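Local coordinates for putative Fe-S biosynthesis protein (Lactobacillus acidophilus, PDB 2QGO) that probably takes part in iron-sulphur cluster biosynthesis, though its exact role is unproven, at residues L4-V13 against K65-I74; K57-K65 against I74-T82. One frame throughout, in Å; residues are numbered along the deposited sequence.

Contact 1: residues L4-V13 against K65-I74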
# COMPACT_ATOMS: atom_id res chain seq x y z
N LEU A 4 12.48 -1.21 -7.22
CA LEU A 4 10.99 -1.31 -7.17
C LEU A 4 10.35 -0.10 -7.82
O LEU A 4 10.72 1.04 -7.55
CB LEU A 4 10.47 -1.34 -5.72
CG LEU A 4 10.85 -2.38 -4.67
CD1 LEU A 4 10.45 -3.76 -5.12
CD2 LEU A 4 12.34 -2.29 -4.42
N ASN A 5 9.38 -0.34 -8.69
CA ASN A 5 8.68 0.76 -9.31
C ASN A 5 7.23 0.34 -9.42
O ASN A 5 6.91 -0.86 -9.46
CB ASN A 5 9.27 1.11 -10.67
CG ASN A 5 8.95 0.09 -11.73
OD1 ASN A 5 9.57 -0.97 -11.80
ND2 ASN A 5 7.94 0.40 -12.54
N ILE A 6 6.33 1.31 -9.46
CA ILE A 6 4.92 1.00 -9.54
C ILE A 6 4.15 2.03 -10.33
O ILE A 6 4.55 3.19 -10.41
CB ILE A 6 4.31 0.92 -8.11
CG1 ILE A 6 2.91 0.33 -8.16
CG2 ILE A 6 4.27 2.32 -7.48
CD1 ILE A 6 2.31 0.07 -6.78
N LYS A 7 3.05 1.61 -10.93
CA LYS A 7 2.20 2.51 -11.69
C LYS A 7 0.76 2.27 -11.26
O LYS A 7 0.37 1.12 -10.98
CB LYS A 7 2.35 2.26 -13.20
CG LYS A 7 1.60 3.29 -14.05
CD LYS A 7 2.07 3.29 -15.50
CE LYS A 7 1.60 4.56 -16.23
NZ LYS A 7 2.09 4.61 -17.65
N PHE A 8 -0.02 3.34 -11.17
CA PHE A 8 -1.43 3.24 -10.78
C PHE A 8 -2.28 3.56 -12.01
O PHE A 8 -2.10 4.61 -12.62
CB PHE A 8 -1.79 4.24 -9.68
CG PHE A 8 -0.97 4.11 -8.42
CD1 PHE A 8 0.30 4.65 -8.34
CD2 PHE A 8 -1.49 3.45 -7.31
CE1 PHE A 8 1.06 4.55 -7.16
CE2 PHE A 8 -0.74 3.33 -6.12
CZ PHE A 8 0.53 3.89 -6.06
N THR A 9 -3.20 2.67 -12.36
CA THR A 9 -4.06 2.90 -13.51
C THR A 9 -4.98 4.09 -13.21
O THR A 9 -5.06 4.56 -12.08
CB THR A 9 -4.94 1.67 -13.83
OG1 THR A 9 -5.88 1.45 -12.77
CG2 THR A 9 -4.07 0.43 -13.99
N ASP A 10 -5.68 4.57 -14.24
CA ASP A 10 -6.59 5.70 -14.04
C ASP A 10 -7.66 5.39 -13.00
O ASP A 10 -7.99 6.23 -12.17
CB ASP A 10 -7.27 6.09 -15.36
CG ASP A 10 -6.30 6.76 -16.34
OD1 ASP A 10 -5.41 7.51 -15.88
OD2 ASP A 10 -6.44 6.54 -17.56
N ASN A 11 -8.19 4.18 -13.04
CA ASN A 11 -9.23 3.78 -12.09
C ASN A 11 -8.70 3.67 -10.67
O ASN A 11 -9.42 3.96 -9.71
CB ASN A 11 -9.87 2.46 -12.54
CG ASN A 11 -10.64 2.60 -13.85
OD1 ASN A 11 -10.68 3.68 -14.45
ND2 ASN A 11 -11.25 1.51 -14.31
N ALA A 12 -7.44 3.25 -10.52
CA ALA A 12 -6.84 3.16 -9.19
C ALA A 12 -6.64 4.57 -8.65
O ALA A 12 -6.95 4.86 -7.49
CB ALA A 12 -5.50 2.42 -9.25
N VAL A 13 -6.13 5.46 -9.50
CA VAL A 13 -5.90 6.85 -9.11
C VAL A 13 -7.21 7.52 -8.69
O VAL A 13 -7.29 8.19 -7.65
CB VAL A 13 -5.27 7.66 -10.27
CG1 VAL A 13 -5.36 9.16 -9.97
CG2 VAL A 13 -3.82 7.25 -10.46
N LYS A 65 11.67 3.73 -0.80
CA LYS A 65 10.76 4.35 -1.75
C LYS A 65 10.49 3.48 -2.95
O LYS A 65 11.39 2.82 -3.48
CB LYS A 65 11.33 5.69 -2.22
CG LYS A 65 11.42 6.74 -1.13
CD LYS A 65 12.00 8.04 -1.66
CE LYS A 65 11.98 9.13 -0.60
NZ LYS A 65 12.65 10.38 -1.07
N ILE A 66 9.23 3.45 -3.36
CA ILE A 66 8.83 2.70 -4.53
C ILE A 66 8.68 3.77 -5.59
O ILE A 66 7.82 4.64 -5.50
CB ILE A 66 7.48 1.98 -4.31
CG1 ILE A 66 7.61 0.98 -3.16
CG2 ILE A 66 7.09 1.23 -5.57
CD1 ILE A 66 6.32 0.25 -2.81
N ALA A 67 9.56 3.72 -6.59
CA ALA A 67 9.55 4.69 -7.66
C ALA A 67 8.27 4.64 -8.49
O ALA A 67 7.71 3.57 -8.71
CB ALA A 67 10.76 4.48 -8.55
N ASN A 68 7.83 5.81 -8.92
CA ASN A 68 6.65 5.96 -9.76
C ASN A 68 6.76 7.33 -10.42
O ASN A 68 7.49 8.19 -9.95
CB ASN A 68 5.34 5.87 -8.96
CG ASN A 68 5.24 6.94 -7.87
OD1 ASN A 68 5.82 6.79 -6.80
ND2 ASN A 68 4.50 8.01 -8.15
N GLU A 69 6.02 7.52 -11.50
CA GLU A 69 6.05 8.78 -12.22
C GLU A 69 4.75 9.53 -12.00
O GLU A 69 4.40 10.42 -12.76
CB GLU A 69 6.25 8.50 -13.71
CG GLU A 69 7.24 7.37 -13.94
CD GLU A 69 8.15 7.62 -15.13
OE1 GLU A 69 7.61 7.76 -16.26
OE2 GLU A 69 9.39 7.65 -14.94
N GLN A 70 4.05 9.18 -10.93
CA GLN A 70 2.78 9.83 -10.64
C GLN A 70 2.77 10.69 -9.38
O GLN A 70 1.71 11.12 -8.91
CB GLN A 70 1.68 8.76 -10.60
CG GLN A 70 1.39 8.22 -12.00
CD GLN A 70 0.60 6.93 -11.99
OE1 GLN A 70 1.14 5.86 -11.71
NE2 GLN A 70 -0.69 7.02 -12.31
N ASN A 71 3.96 10.96 -8.85
CA ASN A 71 4.11 11.81 -7.67
C ASN A 71 3.46 11.25 -6.42
O ASN A 71 2.99 12.00 -5.58
CB ASN A 71 3.55 13.19 -7.96
CG ASN A 71 4.19 13.83 -9.15
OD1 ASN A 71 5.37 14.18 -9.12
ND2 ASN A 71 3.44 13.95 -10.24
N VAL A 72 3.43 9.93 -6.32
CA VAL A 72 2.84 9.28 -5.16
C VAL A 72 3.95 8.98 -4.16
O VAL A 72 4.98 8.41 -4.52
CB VAL A 72 2.13 7.97 -5.57
CG1 VAL A 72 1.58 7.26 -4.33
CG2 VAL A 72 1.01 8.28 -6.55
N LYS A 73 3.74 9.38 -2.92
CA LYS A 73 4.73 9.13 -1.88
C LYS A 73 4.43 7.76 -1.29
O LYS A 73 3.74 7.64 -0.27
CB LYS A 73 4.64 10.21 -0.80
CG LYS A 73 4.89 11.61 -1.35
CD LYS A 73 4.64 12.68 -0.30
CE LYS A 73 5.01 14.04 -0.84
NZ LYS A 73 4.74 15.11 0.16
N ILE A 74 4.93 6.72 -1.95
CA ILE A 74 4.69 5.34 -1.53
C ILE A 74 5.98 4.66 -1.07
O ILE A 74 7.00 4.73 -1.74
CB ILE A 74 4.01 4.52 -2.66
CG1 ILE A 74 3.84 3.06 -2.23
CG2 ILE A 74 4.81 4.63 -3.96
CD1 ILE A 74 2.92 2.25 -3.14
O HOH W 1 4.08 5.55 -12.22

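Contact 2: residues K57-K65 against I74-T82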
# COMPACT_ATOMS: atom_id res chain seq x y z
N LYS A 57 2.71 11.38 7.80
CA LYS A 57 4.15 11.60 7.85
C LYS A 57 4.81 10.25 7.63
O LYS A 57 4.18 9.20 7.80
CB LYS A 57 4.57 12.19 9.20
CG LYS A 57 4.15 13.65 9.39
CD LYS A 57 4.74 14.26 10.66
CE LYS A 57 6.13 14.88 10.42
NZ LYS A 57 7.14 13.91 9.90
N VAL A 58 6.07 10.27 7.23
CA VAL A 58 6.81 9.04 6.97
C VAL A 58 7.03 8.22 8.24
O VAL A 58 7.17 8.76 9.34
CB VAL A 58 8.17 9.36 6.34
CG1 VAL A 58 7.98 10.02 4.97
CG2 VAL A 58 8.96 10.29 7.26
N ASP A 59 7.04 6.90 8.07
CA ASP A 59 7.28 5.97 9.18
C ASP A 59 8.70 5.45 8.94
O ASP A 59 8.97 4.78 7.94
CB ASP A 59 6.30 4.80 9.13
CG ASP A 59 6.44 3.86 10.32
OD1 ASP A 59 7.56 3.69 10.85
OD2 ASP A 59 5.42 3.26 10.72
N PRO A 60 9.64 5.75 9.86
CA PRO A 60 11.02 5.27 9.69
C PRO A 60 11.17 3.76 9.54
O PRO A 60 12.19 3.29 9.04
CB PRO A 60 11.74 5.84 10.93
CG PRO A 60 10.62 6.07 11.92
CD PRO A 60 9.51 6.60 11.05
N ASP A 61 10.18 2.99 9.98
CA ASP A 61 10.24 1.53 9.83
C ASP A 61 10.00 1.14 8.36
O ASP A 61 10.19 -0.02 7.99
CB ASP A 61 9.18 0.84 10.70
CG ASP A 61 9.60 0.73 12.16
OD1 ASP A 61 10.71 1.21 12.52
OD2 ASP A 61 8.81 0.16 12.95
N TYR A 62 9.57 2.09 7.55
CA TYR A 62 9.29 1.84 6.13
C TYR A 62 9.91 2.97 5.31
O TYR A 62 9.19 3.81 4.76
CB TYR A 62 7.78 1.80 5.90
CG TYR A 62 7.09 0.69 6.66
CD1 TYR A 62 7.07 -0.61 6.17
CD2 TYR A 62 6.49 0.94 7.89
CE1 TYR A 62 6.47 -1.64 6.89
CE2 TYR A 62 5.89 -0.08 8.62
CZ TYR A 62 5.88 -1.37 8.11
OH TYR A 62 5.31 -2.39 8.83
N PRO A 63 11.25 2.97 5.18
CA PRO A 63 12.03 3.97 4.45
C PRO A 63 12.26 3.79 2.96
O PRO A 63 12.65 4.74 2.28
CB PRO A 63 13.35 3.93 5.20
CG PRO A 63 13.54 2.45 5.34
CD PRO A 63 12.14 1.95 5.76
N VAL A 64 12.04 2.58 2.45
CA VAL A 64 12.28 2.30 1.04
C VAL A 64 11.22 2.87 0.10
O VAL A 64 10.05 2.53 0.19
CB VAL A 64 12.40 0.80 0.81
CG1 VAL A 64 12.83 0.53 -0.64
CG2 VAL A 64 13.38 0.20 1.79
N LYS A 65 11.67 3.73 -0.80
CA LYS A 65 10.76 4.35 -1.75
C LYS A 65 10.49 3.48 -2.95
O LYS A 65 11.39 2.82 -3.48
CB LYS A 65 11.33 5.69 -2.22
CG LYS A 65 11.42 6.74 -1.13
CD LYS A 65 12.00 8.04 -1.66
CE LYS A 65 11.98 9.13 -0.60
NZ LYS A 65 12.65 10.38 -1.07
N ILE A 74 4.93 6.72 -1.95
CA ILE A 74 4.69 5.34 -1.53
C ILE A 74 5.98 4.66 -1.07
O ILE A 74 7.00 4.73 -1.74
CB ILE A 74 4.01 4.52 -2.66
CG1 ILE A 74 3.84 3.06 -2.23
CG2 ILE A 74 4.81 4.63 -3.96
CD1 ILE A 74 2.92 2.25 -3.14
N TYR A 75 5.89 3.98 0.07
CA TYR A 75 7.04 3.31 0.68
C TYR A 75 6.79 1.84 1.02
O TYR A 75 5.67 1.34 0.90
CB TYR A 75 7.42 4.02 1.97
CG TYR A 75 7.86 5.45 1.80
CD1 TYR A 75 9.20 5.80 1.90
CD2 TYR A 75 6.93 6.47 1.56
CE1 TYR A 75 9.62 7.12 1.76
CE2 TYR A 75 7.34 7.81 1.40
CZ TYR A 75 8.69 8.12 1.51
OH TYR A 75 9.13 9.42 1.37
N THR A 76 7.85 1.18 1.47
CA THR A 76 7.80 -0.21 1.90
C THR A 76 9.04 -0.46 2.77
O THR A 76 9.80 0.46 3.06
CB THR A 76 7.78 -1.18 0.71
OG1 THR A 76 7.37 -2.48 1.17
CG2 THR A 76 9.15 -1.30 0.07
N SER A 77 9.23 -1.70 3.20
CA SER A 77 10.38 -2.04 4.04
C SER A 77 11.26 -3.08 3.36
O SER A 77 10.88 -3.67 2.35
CB SER A 77 9.92 -2.55 5.41
OG SER A 77 9.22 -3.78 5.32
N ASP A 78 12.44 -3.30 3.92
CA ASP A 78 13.35 -4.27 3.33
C ASP A 78 12.72 -5.66 3.37
O ASP A 78 12.88 -6.46 2.45
CB ASP A 78 14.70 -4.23 4.05
CG ASP A 78 15.54 -3.02 3.61
OD1 ASP A 78 15.67 -2.82 2.38
OD2 ASP A 78 16.07 -2.28 4.48
N PHE A 79 11.96 -5.93 4.42
CA PHE A 79 11.29 -7.21 4.53
C PHE A 79 10.18 -7.38 3.49
O PHE A 79 10.08 -8.41 2.83
CB PHE A 79 10.67 -7.37 5.91
CG PHE A 79 9.78 -8.58 6.02
CD1 PHE A 79 10.33 -9.86 5.98
CD2 PHE A 79 8.40 -8.43 6.13
CE1 PHE A 79 9.51 -10.99 6.05
CE2 PHE A 79 7.56 -9.55 6.21
CZ PHE A 79 8.12 -10.83 6.17
N ASP A 80 9.33 -6.36 3.39
CA ASP A 80 8.21 -6.41 2.46
C ASP A 80 8.60 -6.37 0.99
O ASP A 80 7.88 -6.89 0.15
CB ASP A 80 7.22 -5.28 2.77
CG ASP A 80 6.49 -5.48 4.09
OD1 ASP A 80 5.66 -6.41 4.19
OD2 ASP A 80 6.74 -4.69 5.03
N LYS A 81 9.74 -5.77 0.66
CA LYS A 81 10.13 -5.69 -0.75
C LYS A 81 10.49 -7.03 -1.39
O LYS A 81 10.44 -7.16 -2.61
CB LYS A 81 11.29 -4.70 -0.93
CG LYS A 81 12.57 -5.14 -0.27
CD LYS A 81 13.70 -4.14 -0.47
CE LYS A 81 14.98 -4.70 0.15
NZ LYS A 81 16.10 -3.73 0.17
N THR A 82 10.83 -8.03 -0.58
CA THR A 82 11.18 -9.33 -1.13
C THR A 82 9.95 -10.05 -1.69
O THR A 82 10.09 -10.92 -2.56
CB THR A 82 11.88 -10.22 -0.08
OG1 THR A 82 11.15 -10.21 1.14
CG2 THR A 82 13.28 -9.70 0.18

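Contact 1: residues L4-V13 against K65-I74
Ile66 meets the edge strand first, its CG2 branch lying 3.6 Å from CG2 of Ile6. Ala67 joins backbones with Asn5 in a single beta bridge: Ala67 N donates to Leu4 O, and Ile6 N to Ala67 O at 2.8 Å, almost in line with that carbonyl. Past Asn68, whose CB rests on Ile6 O, the backbone N of Glu69 donates to a water that donates to Ile6 O and Gln70 OE1. Gln70 then does with a side chain what a strand would do with its backbone. Its amide grips both polar backbone atoms of Phe8: OE1 takes Phe8 N on an in-plane lone pair at 2.8 Å, nearly straight (177°), while NE2 reaches Phe8 O, also 2.8 Å away. Two such bonds fix the rotation of the amide, and Val13 CG2 packs against NE2. A leucine here would probably leave Phe8 N and O without these mates and deprive the water of one acceptor. Val72 and Ile74 close the segment on the Phe8 ring, turned their way by a CG anti to the carbonyl carbon (chi1 -58°): Val72 CG2 approaches CE1 obliquely at 3.8 Å and Ile74 CD1 lies at the ring edge near CZ. Strand 6-8 pairs along its length with strand 88-93, Thr9 caps helix 10-18, and Val72 and Ile74 pack on strand 25-30, so both lie between it and strand 6-8.

Contact 2: residues K57-K65 against I74-T82
Val64 and Thr76 form the antiparallel hydrogen-bonded pair of a beta hairpin, strands 64-65 and 73-76, at one end of the mixed sheet. Its backbone pairing is sparse: Thr76 N donates to Val64 O at 2.9 Å, the return bond from Val64 N to Thr76 O is weak, and a CA-H...O contact from Tyr75 to Val64 O adds to them. Lys65 and Tyr75 make the neighbouring non-hydrogen-bonded pair.

Apolar and aromatic contacts divide between the two faces. On the face of Lys65 and Tyr75 the lysine runs alongside the ring, CG 3.4 Å from Tyr75 CE1 and CE close to the hydroxyl; its extended chain keeps it beside the ring as far as that oxygen. Val58 CG1 comes in obliquely at the same end, 4.0 Å from Tyr75 CZ. On the other face Val64 and Thr76 point the same way, CB of the valine 3.9 Å from CG2 of the threonine. With Thr76 OG1 anti to the backbone N (chi1 -165°) and bonded to Leu28 O of the adjoining strand, CG2 is the branch left to meet Val64.

Polar groups order the turn before the hairpin and the helix start after it. Asp59 OD1 accepts from Asp61 N in an Asx turn, within the type I turn that leads to Tyr62, and its other oxygen makes a salt bridge with Lys36. Ser77 caps the weakly bonded helix 78-81, its OG accepting from Asp80 N and donating to Asp80 OD2 at 2.7 Å. Tyr62 lies against this cap: its CD1 is 3.5 Å from Ser77 CB, and Asp80 OD2 sits at the ring edge, 3.6 Å from Tyr62 CE1.

Strand 73-76 belongs to both contacts, which share Lys65 and Ile74 and alternate along the chain. Contact 1 takes up the loop between the hairpin strands and ties it to the opposite end of the sheet, whereas contact 2 pairs those strands with each other. Both are partly buried, contact 1 the more so (5 of 13 touching residues buried, against 3 of 12). Each has two backbone bonds across its segments; contact 1 adds two from a side-chain amide, and an aliphatic and aromatic interior, while contact 2 adds tyrosines beside aliphatic chains and a helix cap. The two meet directly where Ile66 CD1 packs on Thr76 CB, at 4.1 Å.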